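Local coordinates for protein lipid II:glycine glycyltransferase (Staphylococcus aureus, PDB 6SNR) that probably attaches the first glycine of the pentaglycine cross-bridge of peptidoglycan to the lysine of lipid II, using glycyl-tRNA as donor, at residues A[239-242]-A[243-247]. Numbering follows the deposited sequence.
Sequences IAKV and NQELN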
loop_
_atom_site.group_PDB
_atom_site.type_symbol
_atom_site.label_atom_id
_atom_site.label_comp_id
_atom_site.label_asym_id
_atom_site.label_seq_id
_atom_site.Cartn_x
_atom_site.Cartn_y
_atom_site.Cartn_z
ATOM N N ILE A 239 -26.162 -1.060 17.559
ATOM C CA ILE A 239 -27.354 -1.166 18.440
ATOM C C ILE A 239 -27.324 -2.488 19.232
ATOM O O ILE A 239 -27.539 -2.512 20.443
ATOM C CB ILE A 239 -28.681 -0.976 17.643
ATOM C CG1 ILE A 239 -28.776 0.486 17.147
ATOM C CG2 ILE A 239 -29.895 -1.401 18.500
ATOM C CD1 ILE A 239 -29.845 0.816 16.119
ATOM N N ALA A 240 -27.002 -3.599 18.573
ATOM C CA ALA A 240 -26.824 -4.859 19.292
ATOM C C ALA A 240 -25.752 -4.789 20.360
ATOM O O ALA A 240 -25.929 -5.335 21.448
ATOM C CB ALA A 240 -26.526 -5.989 18.305
ATOM N N LYS A 241 -24.622 -4.139 20.052
ATOM C CA LYS A 241 -23.565 -3.930 21.013
ATOM C C LYS A 241 -24.110 -3.100 22.209
ATOM O O LYS A 241 -23.774 -3.399 23.334
ATOM C CB LYS A 241 -22.380 -3.213 20.349
ATOM C CG LYS A 241 -21.188 -2.852 21.228
ATOM C CD LYS A 241 -20.016 -2.251 20.431
ATOM C CE LYS A 241 -20.401 -0.969 19.671
ATOM N NZ LYS A 241 -19.314 0.051 19.541
ATOM N N VAL A 242 -24.900 -2.060 21.934
ATOM C CA VAL A 242 -25.416 -1.200 23.015
ATOM C C VAL A 242 -26.362 -2.010 23.900
ATOM O O VAL A 242 -26.277 -1.934 25.108
ATOM C CB VAL A 242 -26.082 0.080 22.470
ATOM C CG1 VAL A 242 -26.815 0.841 23.595
ATOM C CG2 VAL A 242 -25.049 0.978 21.821
ATOM N N ASN A 243 -27.213 -2.824 23.296
ATOM C CA ASN A 243 -28.147 -3.660 24.055
ATOM C C ASN A 243 -27.408 -4.600 24.994
ATOM O O ASN A 243 -27.816 -4.816 26.143
ATOM C CB ASN A 243 -29.059 -4.442 23.116
ATOM C CG ASN A 243 -30.105 -3.573 22.466
ATOM O OD1 ASN A 243 -30.453 -2.520 22.997
ATOM N ND2 ASN A 243 -30.603 -3.986 21.296
ATOM N N GLN A 244 -26.307 -5.169 24.505
ATOM C CA GLN A 244 -25.494 -6.038 25.339
ATOM C C GLN A 244 -24.866 -5.257 26.486
ATOM O O GLN A 244 -24.869 -5.737 27.606
ATOM C CB GLN A 244 -24.418 -6.791 24.511
ATOM C CG GLN A 244 -23.394 -7.564 25.346
ATOM C CD GLN A 244 -23.917 -8.888 25.884
ATOM O OE1 GLN A 244 -24.125 -9.833 25.126
ATOM N NE2 GLN A 244 -24.113 -8.968 27.200
ATOM N N GLU A 245 -24.348 -4.060 26.211
ATOM C CA GLU A 245 -23.757 -3.197 27.248
ATOM C C GLU A 245 -24.816 -2.851 28.287
ATOM O O GLU A 245 -24.525 -2.883 29.484
ATOM C CB GLU A 245 -23.128 -1.916 26.658
ATOM C CG GLU A 245 -21.802 -2.152 25.917
ATOM C CD GLU A 245 -21.210 -0.901 25.260
ATOM O OE1 GLU A 245 -21.513 0.226 25.705
ATOM O OE2 GLU A 245 -20.410 -1.042 24.290
ATOM N N LEU A 246 -26.036 -2.559 27.842
ATOM C CA LEU A 246 -27.137 -2.270 28.797
ATOM C C LEU A 246 -27.405 -3.468 29.699
ATOM O O LEU A 246 -27.600 -3.318 30.895
ATOM C CB LEU A 246 -28.412 -1.889 28.074
ATOM C CG LEU A 246 -28.369 -0.522 27.379
ATOM C CD1 LEU A 246 -29.533 -0.366 26.414
ATOM C CD2 LEU A 246 -28.318 0.602 28.418
ATOM N N ASN A 247 -27.394 -4.665 29.130
ATOM C CA ASN A 247 -27.586 -5.868 29.954
ATOM C C ASN A 247 -26.478 -6.021 30.966
ATOM O O ASN A 247 -26.745 -6.301 32.138
ATOM C CB ASN A 247 -27.727 -7.125 29.090
ATOM C CG ASN A 247 -28.945 -7.073 28.186
ATOM O OD1 ASN A 247 -29.923 -6.384 28.474
ATOM N ND2 ASN A 247 -28.895 -7.812 27.079
#
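Two consecutive turns of helix 235-262, the first arm of the antiparallel helical hairpin that projects from the globular part of this FemABX-family enzyme, meet through residues four apart. Four alpha-helical i to i+4 bonds join them. Asn243 N donates to Ile239 O at 2.9 Å, and Leu246 N to Val242 O at 2.8 Å. Between these, Gln244 N reaches Ala240 O and Glu245 N reaches Lys241 O.

Side chains one turn apart run alongside each other. Val242, the buried member, presents CG1 to CD1 of Leu246 at 4.1 Å; with CG1 anti to the backbone N (chi1 171°), this methyl lies beside the carbonyl carbon and faces the following turn, while Leu246 CG rests 3.4 Å from Val242 O. On the same side of the helix, Ile239 CG2 approaches ND2 of Asn243 at 3.9 Å. CG of Asn243 stands beside its own backbone N, anti to the carbonyl carbon (chi1 -73°), which brings it near Ile239 O, and OD1 of Asn243 accepts a hydrogen bond from Lys288 NZ on helix 267-297, the returning arm of the hairpin. A comparable helical arm occurs in S. aureus FemA; here it is inserted between strands 226-233 and 302-312 of one sheet. Ile239 also packs on Leu291 and Glu295 of the returning helix, and Leu246 touches Asn284. Lys241 and Glu245 extend in the same direction, one turn apart, with the aliphatic CG of the lysine 3.6 Å from Glu245 OE2. Lys241 NZ stays 5.0 Å from Glu245 OE2, a separation at which any attraction is probably weak, and not a salt bridge.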